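Local structure of acetylserotonin O-methyltransferase (Homo sapiens, 4A6D) at residues T207-P212 and G235-D240; P181-L186 and A245-L250; E141-I146 and H255-G260; A159-W164 and G188-L193. The protein catalyses the transfer of a methyl group from S-adenosylmethionine to N-acetylserotonin, the last step of melatonin synthesis, and works as a homodimer. All blocks are in the same frame, centred on the assembly; numbering follows the deposited sequence.

Interaction 1. Residues T207-P212 and G235-D240; sequences TVFDIP and GDFFKD. With SAM (S-adenosylmethionine), chain D.
Phe209 reaches from the end of its strand to the loop of Gly235, the contact being densest round its ring. Phe209 CZ rests 3.5 Å from Gly235 C, while Phe237 N comes in at the ring edge, 3.4 Å from Phe209 CE1. A CB on Gly235 would run into that ring, and with phi 161° it would also collide with the carbonyl oxygen before it. Beside the ring, Gly235 N donates to Asp210 O (2.8 Å), and Ile211 CA adds a CA-H...O contact to Gly235 O. Toward solvent the packing thins: Pro212 only grazes Gly235, and Asp240 reaches back to accept from Asp236 N. The adenosine part of S-adenosylmethionine lies between the segments. Asp210 takes both ribose hydroxyls, O2' on OD1 (2.6 Å) and O3' on OD2 (2.8 Å). At the adenine, N6 donates to Asp236 OD1, which also closes an Asx turn with Phe238 N, and Phe237 N gives a nearly straight bond to N1 (165°). With CG set between its own N and C (chi1 54°), the Phe237 ring lies over the adenine, CZ 3.5 Å from C5, and Ile211 CG2 packs against the other face. Were Phe237 an alanine, the adenine would probably lose the cover of one face, keeping Ile211 and the edge bonds. An acidic residue ending the second strand and gripping the ribose is characteristic of class I methyltransferases.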
# COMPACT_ATOMS: atom_id res chain seq x y z
N THR A 207 2.96 0.33 -38.29
CA THR A 207 4.21 0.97 -37.91
C THR A 207 4.13 1.37 -36.42
O THR A 207 3.18 2.03 -36.00
CB THR A 207 4.55 2.13 -38.82
OG1 THR A 207 4.67 1.58 -40.12
CG2 THR A 207 5.85 2.84 -38.43
N VAL A 208 5.14 0.97 -35.63
CA VAL A 208 5.23 1.38 -34.23
C VAL A 208 6.02 2.70 -34.21
O VAL A 208 7.16 2.74 -34.67
CB VAL A 208 5.83 0.29 -33.30
CG1 VAL A 208 5.99 0.81 -31.87
CG2 VAL A 208 4.97 -0.97 -33.29
N PHE A 209 5.38 3.78 -33.75
CA PHE A 209 6.01 5.10 -33.65
C PHE A 209 6.35 5.44 -32.20
O PHE A 209 5.49 5.38 -31.32
CB PHE A 209 5.12 6.20 -34.28
CG PHE A 209 5.81 7.54 -34.43
CD1 PHE A 209 5.86 8.43 -33.37
CD2 PHE A 209 6.42 7.89 -35.63
CE1 PHE A 209 6.50 9.66 -33.51
CE2 PHE A 209 7.03 9.13 -35.78
CZ PHE A 209 7.06 10.01 -34.73
N ASP A 210 7.60 5.81 -31.95
CA ASP A 210 8.05 6.18 -30.61
C ASP A 210 9.34 6.98 -30.68
O ASP A 210 9.89 7.17 -31.77
CB ASP A 210 8.16 4.95 -29.68
CG ASP A 210 7.69 5.24 -28.26
OD1 ASP A 210 8.34 6.05 -27.57
OD2 ASP A 210 6.68 4.61 -27.82
N ILE A 211 9.82 7.47 -29.52
CA ILE A 211 11.04 8.26 -29.42
C ILE A 211 12.25 7.37 -29.75
O ILE A 211 12.21 6.17 -29.39
CB ILE A 211 11.16 8.99 -28.04
CG1 ILE A 211 11.36 8.01 -26.87
CG2 ILE A 211 9.99 9.95 -27.81
CD1 ILE A 211 11.99 8.59 -25.63
N PRO A 212 13.30 7.95 -30.42
CA PRO A 212 14.49 7.16 -30.81
C PRO A 212 15.06 6.17 -29.81
O PRO A 212 15.51 5.11 -30.24
CB PRO A 212 15.52 8.24 -31.12
CG PRO A 212 14.70 9.36 -31.68
CD PRO A 212 13.41 9.34 -30.92
N GLY A 235 10.79 8.99 -33.76
CA GLY A 235 10.53 10.41 -33.81
C GLY A 235 9.74 10.97 -32.65
O GLY A 235 9.52 10.31 -31.63
N ASP A 236 9.31 12.23 -32.82
CA ASP A 236 8.51 12.94 -31.83
C ASP A 236 7.12 13.22 -32.42
O ASP A 236 6.99 14.03 -33.32
CB ASP A 236 9.24 14.25 -31.42
CG ASP A 236 8.45 15.17 -30.50
OD1 ASP A 236 7.36 14.74 -29.99
OD2 ASP A 236 8.91 16.29 -30.26
N PHE A 237 6.07 12.60 -31.87
CA PHE A 237 4.73 12.81 -32.42
C PHE A 237 4.15 14.24 -32.34
O PHE A 237 3.19 14.57 -33.06
CB PHE A 237 3.73 11.71 -32.08
CG PHE A 237 3.54 11.34 -30.62
CD1 PHE A 237 3.46 12.33 -29.64
CD2 PHE A 237 3.34 10.02 -30.24
CE1 PHE A 237 3.20 12.00 -28.31
CE2 PHE A 237 3.12 9.69 -28.90
CZ PHE A 237 3.07 10.69 -27.94
N PHE A 238 4.80 15.11 -31.55
CA PHE A 238 4.41 16.52 -31.42
C PHE A 238 4.94 17.40 -32.52
O PHE A 238 4.44 18.50 -32.68
CB PHE A 238 4.78 17.10 -30.05
CG PHE A 238 3.93 16.56 -28.93
CD1 PHE A 238 2.56 16.80 -28.89
CD2 PHE A 238 4.49 15.76 -27.94
CE1 PHE A 238 1.77 16.25 -27.89
CE2 PHE A 238 3.70 15.24 -26.91
CZ PHE A 238 2.33 15.46 -26.91
N LYS A 239 5.94 16.94 -33.30
CA LYS A 239 6.49 17.79 -34.34
C LYS A 239 6.97 17.10 -35.62
O LYS A 239 7.04 17.75 -36.67
CB LYS A 239 7.58 18.72 -33.76
CG LYS A 239 8.49 18.05 -32.73
CD LYS A 239 9.39 19.04 -32.01
CE LYS A 239 8.80 19.58 -30.73
NZ LYS A 239 9.78 20.48 -30.03
N ASP A 240 7.31 15.80 -35.55
CA ASP A 240 7.81 15.06 -36.72
C ASP A 240 6.72 14.65 -37.68
O ASP A 240 5.57 14.62 -37.26
CB ASP A 240 8.57 13.83 -36.25
CG ASP A 240 9.92 14.15 -35.63
OD1 ASP A 240 10.37 15.31 -35.77
OD2 ASP A 240 10.55 13.23 -35.11
N SAM D . 1.22 2.47 -26.02
CA SAM D . 2.04 1.72 -25.04
C SAM D . 1.28 0.83 -24.03
O SAM D . 0.14 1.15 -23.73
OXT SAM D . 1.78 -0.21 -23.49
CB SAM D . 2.95 2.72 -24.38
CG SAM D . 2.22 3.70 -23.45
SD SAM D . 3.48 4.76 -22.64
CE SAM D . 2.54 5.42 -21.32
C5' SAM D . 3.47 6.28 -23.64
C4' SAM D . 4.40 6.00 -24.83
O4' SAM D . 4.47 7.22 -25.54
C3' SAM D . 5.87 5.63 -24.37
O3' SAM D . 6.33 4.44 -25.03
C2' SAM D . 6.66 6.93 -24.74
O2' SAM D . 8.04 6.79 -25.07
C1' SAM D . 5.85 7.44 -25.94
N9 SAM D . 6.06 8.88 -26.20
C8 SAM D . 6.04 9.90 -25.26
N7 SAM D . 6.25 11.04 -25.84
C5 SAM D . 6.48 10.83 -27.20
C6 SAM D . 6.78 11.64 -28.31
N6 SAM D . 6.83 12.98 -28.15
N1 SAM D . 6.90 11.06 -29.56
C2 SAM D . 6.85 9.73 -29.72
N3 SAM D . 6.58 8.94 -28.67
C4 SAM D . 6.33 9.43 -27.44

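Interaction 2. Residues P181-L186 and A245-L250; sequences PLMCDL and ADLYIL
Pro181 lays its CD 3.3 Å from Asp246 OD2, its ring crossing the carboxylate side chain at about a right angle. The same oxygen receives Leu182 N through its anti lone pair (2.9 Å), while Leu182 O takes two donors: Leu247 N in the carbonyl plane and Asp246 N from above it. Asp246 OD1 forms a salt bridge with Lys274; an alanine in place of Asp246 would probably leave Leu182 N and the lysine charge without these mates. Met183 pairs with Leu247, its extended side chain running alongside with SD 3.9 Å from CD2. These are neighbouring parallel strands at the centre of the Rossmann-like methyltransferase sheet, their short axes 4.7 Å apart and 23° from parallel. Cys184 continues the ladder, N to Leu247 O and O from Ile249 N (2.8 Å, 170°). On the opposite sheet face from Met183, Cys184 CB meets Ala245 CB and Tyr248 CD1, and Ala245 CB sits over one face of the tyrosine ring, whose OH bonds to Pro243 O. Asp185 returns to the Met183 face, where its OD1 comes 3.4 Å from Ile249 O, two acceptors that make no bond, and packs on Ile249 CB. Leu186 N closes the ladder on Ile249 O (3.0 Å). Leu186 CG stands anti to the carbonyl carbon (chi1 -69°), bringing its CD1 to 3.7 Å from Tyr248 CD1, while Leu250 CD2 packs against its CB.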
# COMPACT_ATOMS: atom_id res chain seq x y z
N PRO A 181 -6.49 -1.06 -43.52
CA PRO A 181 -5.34 -1.92 -43.88
C PRO A 181 -3.99 -1.49 -43.32
O PRO A 181 -3.18 -2.33 -42.97
CB PRO A 181 -5.34 -1.89 -45.41
CG PRO A 181 -6.68 -1.43 -45.79
CD PRO A 181 -7.13 -0.51 -44.74
N LEU A 182 -3.73 -0.19 -43.26
CA LEU A 182 -2.47 0.33 -42.79
C LEU A 182 -2.67 1.05 -41.45
O LEU A 182 -3.57 1.89 -41.32
CB LEU A 182 -1.84 1.19 -43.89
CG LEU A 182 -0.57 2.01 -43.63
CD1 LEU A 182 0.56 1.19 -42.98
CD2 LEU A 182 -0.11 2.65 -44.93
N MET A 183 -1.89 0.65 -40.42
CA MET A 183 -2.04 1.20 -39.07
C MET A 183 -0.78 1.81 -38.50
O MET A 183 0.32 1.45 -38.91
CB MET A 183 -2.55 0.13 -38.09
CG MET A 183 -3.83 -0.53 -38.51
SD MET A 183 -4.37 -1.67 -37.24
CE MET A 183 -5.79 -2.39 -38.03
N CYS A 184 -0.93 2.69 -37.51
CA CYS A 184 0.21 3.29 -36.82
C CYS A 184 -0.06 3.36 -35.32
O CYS A 184 -1.05 3.97 -34.91
CB CYS A 184 0.62 4.64 -37.40
SG CYS A 184 1.99 5.44 -36.52
N ASP A 185 0.80 2.71 -34.52
CA ASP A 185 0.69 2.75 -33.05
C ASP A 185 1.58 3.88 -32.56
O ASP A 185 2.81 3.74 -32.54
CB ASP A 185 1.05 1.41 -32.38
CG ASP A 185 0.59 1.30 -30.94
OD1 ASP A 185 0.01 2.28 -30.41
OD2 ASP A 185 0.83 0.24 -30.32
N LEU A 186 0.96 5.04 -32.26
CA LEU A 186 1.67 6.24 -31.82
C LEU A 186 2.01 6.11 -30.38
O LEU A 186 1.11 6.07 -29.54
CB LEU A 186 0.81 7.49 -32.05
CG LEU A 186 0.57 7.89 -33.48
CD1 LEU A 186 -0.58 8.82 -33.56
CD2 LEU A 186 1.79 8.54 -34.07
N ALA A 245 -1.00 6.32 -42.53
CA ALA A 245 -1.82 5.27 -41.93
C ALA A 245 -3.30 5.59 -42.11
O ALA A 245 -3.67 6.76 -42.27
CB ALA A 245 -1.51 5.12 -40.45
N ASP A 246 -4.13 4.53 -42.10
CA ASP A 246 -5.58 4.63 -42.24
C ASP A 246 -6.13 4.76 -40.84
O ASP A 246 -7.16 5.40 -40.64
CB ASP A 246 -6.15 3.36 -42.92
CG ASP A 246 -5.56 3.11 -44.30
OD1 ASP A 246 -5.64 4.01 -45.15
OD2 ASP A 246 -5.03 2.01 -44.53
N LEU A 247 -5.41 4.16 -39.86
CA LEU A 247 -5.75 4.18 -38.43
C LEU A 247 -4.55 4.54 -37.57
O LEU A 247 -3.48 3.93 -37.68
CB LEU A 247 -6.33 2.82 -37.99
CG LEU A 247 -6.73 2.64 -36.53
CD1 LEU A 247 -8.01 3.38 -36.21
CD2 LEU A 247 -6.87 1.18 -36.18
N TYR A 248 -4.75 5.54 -36.69
CA TYR A 248 -3.75 5.91 -35.68
C TYR A 248 -4.26 5.40 -34.32
O TYR A 248 -5.41 5.65 -33.97
CB TYR A 248 -3.49 7.43 -35.68
CG TYR A 248 -2.77 7.86 -36.95
CD1 TYR A 248 -1.38 7.81 -37.04
CD2 TYR A 248 -3.49 8.23 -38.09
CE1 TYR A 248 -0.72 8.13 -38.22
CE2 TYR A 248 -2.83 8.56 -39.28
CZ TYR A 248 -1.45 8.50 -39.34
OH TYR A 248 -0.79 8.88 -40.47
N ILE A 249 -3.43 4.62 -33.60
CA ILE A 249 -3.78 4.04 -32.29
C ILE A 249 -3.09 4.82 -31.18
O ILE A 249 -1.88 4.99 -31.24
CB ILE A 249 -3.46 2.52 -32.20
CG1 ILE A 249 -4.04 1.73 -33.41
CG2 ILE A 249 -3.89 1.93 -30.83
CD1 ILE A 249 -3.65 0.20 -33.50
N LEU A 250 -3.85 5.30 -30.19
CA LEU A 250 -3.26 6.00 -29.04
C LEU A 250 -3.62 5.23 -27.76
O LEU A 250 -4.71 5.43 -27.21
CB LEU A 250 -3.70 7.48 -28.93
CG LEU A 250 -3.13 8.52 -29.90
CD1 LEU A 250 -3.84 9.84 -29.71
CD2 LEU A 250 -1.66 8.76 -29.65

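Interaction 3. Residues E141-I146 and H255-G260; sequences ELFTAI and HDWADG. With SAM (S-adenosylmethionine), chain D.
Leu142 and Phe143 meet Asp256 and Trp257 in a buried, largely apolar contact with no hydrogen bond between the segments, where the short helix 142-146 closes over the cofactor cleft opposite the turn that follows strand 247-251. Leu142 lies obliquely across the indole, with CB 3.9 Å from Trp257 CZ3 and CD2 over the ring face; the same methyl sits 3.5 Å from Asp256 O. The Leu142 side chain extends with CG opposite its backbone N (chi1 -170°), which carries CD2 to the indole and Asp256 O. Phe143 turns its edge to this wall: CE2 is 4.0 Å from Trp257 CZ2, and CZ is 3.5 Å from Asp256 OD2, an oxygen lying in the ring plane while the carboxylate is turned 70° to it. One face of the phenyl ring covers the ribose at C2', and Ile146 CD1 backs the other. Asp256, a substrate-binding residue, sets OD2 3.5 Å from the methyl carbon CE of S-adenosylmethionine, and the neighbouring His255, the inferred proton donor/acceptor, turns its ring edge to CE. An Asp256 oxygen in the plane of the Phe143 ring and near the sulfonium methyl is consistent with a favourable electrostatic setting round the transferred group.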
# COMPACT_ATOMS: atom_id res chain seq x y z
N GLU A 141 10.35 17.84 -19.04
CA GLU A 141 10.09 16.99 -20.21
C GLU A 141 9.77 15.64 -19.52
O GLU A 141 10.66 15.04 -18.91
CB GLU A 141 11.35 16.88 -21.11
CG GLU A 141 11.95 18.21 -21.55
CD GLU A 141 11.30 18.95 -22.71
OE1 GLU A 141 10.41 18.38 -23.38
OE2 GLU A 141 11.71 20.11 -22.97
N LEU A 142 8.47 15.25 -19.50
CA LEU A 142 7.95 14.07 -18.79
C LEU A 142 8.73 12.75 -18.91
O LEU A 142 9.08 12.14 -17.89
CB LEU A 142 6.45 13.86 -19.06
CG LEU A 142 5.71 12.81 -18.21
CD1 LEU A 142 5.88 13.05 -16.69
CD2 LEU A 142 4.24 12.72 -18.64
N PHE A 143 9.01 12.32 -20.16
CA PHE A 143 9.69 11.07 -20.45
C PHE A 143 11.22 10.99 -20.15
O PHE A 143 11.72 9.89 -19.92
CB PHE A 143 9.24 10.44 -21.79
CG PHE A 143 7.89 9.77 -21.65
CD1 PHE A 143 7.79 8.46 -21.19
CD2 PHE A 143 6.71 10.47 -21.92
CE1 PHE A 143 6.54 7.84 -21.06
CE2 PHE A 143 5.46 9.85 -21.76
CZ PHE A 143 5.39 8.54 -21.33
N THR A 144 11.94 12.15 -20.04
CA THR A 144 13.36 12.10 -19.63
C THR A 144 13.43 11.76 -18.12
O THR A 144 14.41 11.15 -17.67
CB THR A 144 14.19 13.35 -20.05
OG1 THR A 144 13.79 14.51 -19.33
CG2 THR A 144 14.21 13.59 -21.56
N ALA A 145 12.38 12.13 -17.36
CA ALA A 145 12.23 11.82 -15.94
C ALA A 145 11.83 10.34 -15.76
O ALA A 145 12.36 9.66 -14.88
CB ALA A 145 11.19 12.73 -15.30
N ILE A 146 10.90 9.85 -16.64
CA ILE A 146 10.41 8.45 -16.69
C ILE A 146 11.56 7.49 -17.15
O ILE A 146 11.70 6.41 -16.57
CB ILE A 146 9.10 8.34 -17.54
CG1 ILE A 146 7.93 9.08 -16.84
CG2 ILE A 146 8.74 6.88 -17.85
CD1 ILE A 146 6.69 9.29 -17.68
N HIS A 255 -3.74 9.96 -21.56
CA HIS A 255 -3.79 10.09 -20.10
C HIS A 255 -2.51 10.71 -19.47
O HIS A 255 -2.58 11.17 -18.33
CB HIS A 255 -4.23 8.77 -19.42
CG HIS A 255 -3.17 7.73 -19.33
ND1 HIS A 255 -3.24 6.70 -18.41
CD2 HIS A 255 -2.02 7.59 -20.03
CE1 HIS A 255 -2.14 5.99 -18.57
NE2 HIS A 255 -1.38 6.47 -19.55
N ASP A 256 -1.37 10.75 -20.22
CA ASP A 256 -0.10 11.30 -19.69
C ASP A 256 -0.07 12.81 -19.72
O ASP A 256 0.82 13.42 -19.10
CB ASP A 256 1.10 10.80 -20.53
CG ASP A 256 1.37 9.31 -20.57
OD1 ASP A 256 1.18 8.64 -19.52
OD2 ASP A 256 1.89 8.82 -21.61
N TRP A 257 -0.98 13.42 -20.49
CA TRP A 257 -0.95 14.85 -20.75
C TRP A 257 -2.23 15.58 -20.43
O TRP A 257 -3.30 15.00 -20.45
CB TRP A 257 -0.62 15.09 -22.24
CG TRP A 257 0.48 14.24 -22.83
CD1 TRP A 257 0.33 13.22 -23.73
CD2 TRP A 257 1.89 14.35 -22.57
NE1 TRP A 257 1.57 12.72 -24.08
CE2 TRP A 257 2.54 13.38 -23.36
CE3 TRP A 257 2.67 15.23 -21.79
CZ2 TRP A 257 3.94 13.24 -23.37
CZ3 TRP A 257 4.06 15.11 -21.82
CH2 TRP A 257 4.68 14.12 -22.60
N ALA A 258 -2.10 16.89 -20.25
CA ALA A 258 -3.20 17.82 -20.02
C ALA A 258 -3.94 18.08 -21.36
O ALA A 258 -3.44 17.74 -22.45
CB ALA A 258 -2.65 19.12 -19.45
N ASP A 259 -5.16 18.65 -21.29
CA ASP A 259 -6.00 18.92 -22.46
C ASP A 259 -5.34 19.59 -23.65
O ASP A 259 -5.53 19.13 -24.78
CB ASP A 259 -7.30 19.63 -22.07
CG ASP A 259 -8.28 18.73 -21.34
OD1 ASP A 259 -7.88 17.63 -20.91
OD2 ASP A 259 -9.46 19.13 -21.20
N GLY A 260 -4.59 20.67 -23.40
CA GLY A 260 -3.91 21.44 -24.45
C GLY A 260 -2.90 20.65 -25.25
O GLY A 260 -2.89 20.73 -26.47
N SAM D . 1.22 2.47 -26.02
CA SAM D . 2.04 1.72 -25.04
C SAM D . 1.28 0.83 -24.03
O SAM D . 0.14 1.15 -23.73
OXT SAM D . 1.78 -0.21 -23.49
CB SAM D . 2.95 2.72 -24.38
CG SAM D . 2.22 3.70 -23.45
SD SAM D . 3.48 4.76 -22.64
CE SAM D . 2.54 5.42 -21.32
C5' SAM D . 3.47 6.28 -23.64
C4' SAM D . 4.40 6.00 -24.83
O4' SAM D . 4.47 7.22 -25.54
C3' SAM D . 5.87 5.63 -24.37
O3' SAM D . 6.33 4.44 -25.03
C2' SAM D . 6.66 6.93 -24.74
O2' SAM D . 8.04 6.79 -25.07
C1' SAM D . 5.85 7.44 -25.94
N9 SAM D . 6.06 8.88 -26.20
C8 SAM D . 6.04 9.90 -25.26
N7 SAM D . 6.25 11.04 -25.84
C5 SAM D . 6.48 10.83 -27.20
C6 SAM D . 6.78 11.64 -28.31
N6 SAM D . 6.83 12.98 -28.15
N1 SAM D . 6.90 11.06 -29.56
C2 SAM D . 6.85 9.73 -29.72
N3 SAM D . 6.58 8.94 -28.67
C4 SAM D . 6.33 9.43 -27.44

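Interaction 4. Residues A159-W164 and G188-L193; sequences ALQEVW and GGAGAL. With SAM (S-adenosylmethionine), chain D.
Trp164 and Leu193 cross obliquely, joining segment 159-164 to the start of helix 192-200, just behind the glycine-rich turn of a Rossmann-like methyltransferase fold. The indole is sandwiched: Leu193 CD1 lies over one face, 3.6 Å from Trp164 CD2, and Val163 CG1 stands over the centre of the other. Leu193 gets there with CG opposite its backbone N (chi1 -159°), which swings CD1 onto the ring. Ala192 CB instead meets the indole at its edge, near CD1, and packs more tightly on Gln161, with CB atoms 3.5 Å apart. Gln161 has CG between its own N and C, and its extended chain carries OE1 to 3.9 Å from Ala190 CB. The backbone makes a type II' beta turn from Gly188 to Gly191, with Gly189 and Gly191 at positive phi; Gly189 N is hydrogen-bonded to Asp210, the residue that holds the ribose. Val163 also touches Tyr9 of the second subunit. Held flat between these methyls, the indole presents its N-H edge to the methionine end of the cofactor, and Trp164 NE1 donates to the carboxylate oxygen OXT of S-adenosylmethionine over 2.8 Å at a nearly straight 168°.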
# COMPACT_ATOMS: atom_id res chain seq x y z
N ALA A 159 7.42 -3.50 -18.44
CA ALA A 159 6.28 -3.36 -17.54
C ALA A 159 5.01 -3.09 -18.30
O ALA A 159 4.02 -3.82 -18.12
CB ALA A 159 6.54 -2.25 -16.51
N LEU A 160 5.04 -2.10 -19.18
CA LEU A 160 3.89 -1.70 -19.99
C LEU A 160 3.33 -2.72 -20.99
O LEU A 160 2.11 -2.76 -21.17
CB LEU A 160 4.04 -0.28 -20.56
CG LEU A 160 3.58 0.82 -19.57
CD1 LEU A 160 4.59 1.06 -18.45
CD2 LEU A 160 3.28 2.10 -20.26
N GLN A 161 4.19 -3.58 -21.55
CA GLN A 161 3.75 -4.60 -22.52
C GLN A 161 2.85 -5.68 -21.94
O GLN A 161 2.02 -6.28 -22.65
CB GLN A 161 4.96 -5.21 -23.27
CG GLN A 161 5.74 -6.30 -22.55
CD GLN A 161 6.80 -6.92 -23.43
OE1 GLN A 161 6.94 -6.61 -24.63
NE2 GLN A 161 7.58 -7.83 -22.84
N GLU A 162 3.01 -5.92 -20.63
CA GLU A 162 2.35 -6.95 -19.85
C GLU A 162 0.82 -6.92 -19.83
O GLU A 162 0.21 -8.00 -19.96
CB GLU A 162 2.98 -7.07 -18.47
CG GLU A 162 4.37 -7.67 -18.54
CD GLU A 162 5.04 -7.90 -17.21
OE1 GLU A 162 4.69 -7.19 -16.24
OE2 GLU A 162 5.93 -8.78 -17.14
N VAL A 163 0.20 -5.73 -19.74
CA VAL A 163 -1.27 -5.66 -19.72
C VAL A 163 -1.92 -6.19 -21.02
O VAL A 163 -2.99 -6.82 -20.97
CB VAL A 163 -1.83 -4.28 -19.27
CG1 VAL A 163 -1.66 -3.22 -20.37
CG2 VAL A 163 -3.29 -4.41 -18.82
N TRP A 164 -1.25 -5.98 -22.16
CA TRP A 164 -1.76 -6.41 -23.45
C TRP A 164 -1.88 -7.92 -23.65
O TRP A 164 -2.71 -8.37 -24.45
CB TRP A 164 -1.10 -5.65 -24.60
CG TRP A 164 -1.04 -4.16 -24.35
CD1 TRP A 164 0.07 -3.38 -24.30
CD2 TRP A 164 -2.15 -3.30 -24.01
NE1 TRP A 164 -0.27 -2.09 -23.95
CE2 TRP A 164 -1.63 -2.01 -23.79
CE3 TRP A 164 -3.55 -3.51 -23.83
CZ2 TRP A 164 -2.44 -0.92 -23.43
CZ3 TRP A 164 -4.35 -2.44 -23.47
CH2 TRP A 164 -3.80 -1.16 -23.27
N GLY A 188 3.83 3.48 -29.45
CA GLY A 188 3.65 2.03 -29.39
C GLY A 188 4.60 1.24 -28.52
O GLY A 188 4.39 0.04 -28.33
N GLY A 189 5.65 1.89 -28.01
CA GLY A 189 6.65 1.29 -27.13
C GLY A 189 7.38 0.11 -27.74
O GLY A 189 7.89 0.20 -28.86
N ALA A 190 7.38 -1.03 -27.02
CA ALA A 190 8.03 -2.29 -27.42
C ALA A 190 7.32 -2.99 -28.60
O ALA A 190 7.91 -3.88 -29.22
CB ALA A 190 8.13 -3.23 -26.23
N GLY A 191 6.07 -2.58 -28.88
CA GLY A 191 5.25 -3.11 -29.96
C GLY A 191 4.39 -4.31 -29.63
O GLY A 191 3.97 -5.03 -30.54
N ALA A 192 4.11 -4.54 -28.32
CA ALA A 192 3.30 -5.66 -27.83
C ALA A 192 1.88 -5.62 -28.41
O ALA A 192 1.42 -6.63 -28.97
CB ALA A 192 3.26 -5.65 -26.32
N LEU A 193 1.21 -4.45 -28.32
CA LEU A 193 -0.13 -4.25 -28.84
C LEU A 193 -0.15 -4.46 -30.37
O LEU A 193 -1.05 -5.12 -30.88
CB LEU A 193 -0.66 -2.87 -28.43
CG LEU A 193 -2.18 -2.66 -28.45
CD1 LEU A 193 -2.93 -3.66 -27.54
CD2 LEU A 193 -2.52 -1.25 -28.08
N SAM D . 1.22 2.47 -26.02
CA SAM D . 2.04 1.72 -25.04
C SAM D . 1.28 0.83 -24.03
O SAM D . 0.14 1.15 -23.73
OXT SAM D . 1.78 -0.21 -23.49
CB SAM D . 2.95 2.72 -24.38
CG SAM D . 2.22 3.70 -23.45
SD SAM D . 3.48 4.76 -22.64
CE SAM D . 2.54 5.42 -21.32
C5' SAM D . 3.47 6.28 -23.64
C4' SAM D . 4.40 6.00 -24.83
O4' SAM D . 4.47 7.22 -25.54
C3' SAM D . 5.87 5.63 -24.37
O3' SAM D . 6.33 4.44 -25.03
C2' SAM D . 6.66 6.93 -24.74
O2' SAM D . 8.04 6.79 -25.07
C1' SAM D . 5.85 7.44 -25.94
N9 SAM D . 6.06 8.88 -26.20
C8 SAM D . 6.04 9.90 -25.26
N7 SAM D . 6.25 11.04 -25.84
C5 SAM D . 6.48 10.83 -27.20
C6 SAM D . 6.78 11.64 -28.31
N6 SAM D . 6.83 12.98 -28.15
N1 SAM D . 6.90 11.06 -29.56
C2 SAM D . 6.85 9.73 -29.72
N3 SAM D . 6.58 8.94 -28.67
C4 SAM D . 6.33 9.43 -27.44

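From the N terminus, segment 141-146 comes first and meets 255-260, so interaction 3 closes the widest loop, and the other three nest inside it. Interaction 4 joins 159-164 to 188-193. Interaction 2 opens at 181-186, before interaction 4 has closed, and ends at 245-250: the two cross. Interaction 1, between 207-212 and 235-240, follows interaction 4 in series and lies within interaction 2. Strands 182-186 and 205-210 are neighbours, bonded through Asp185 to Thr207 and Phe209, so interactions 1 and 2 share one sheet. Interactions 1, 3 and 4 surround S-adenosylmethionine, tying the strand ends of that sheet, helix 142-146 and the starts of helices 192-200 and 259-272 round it.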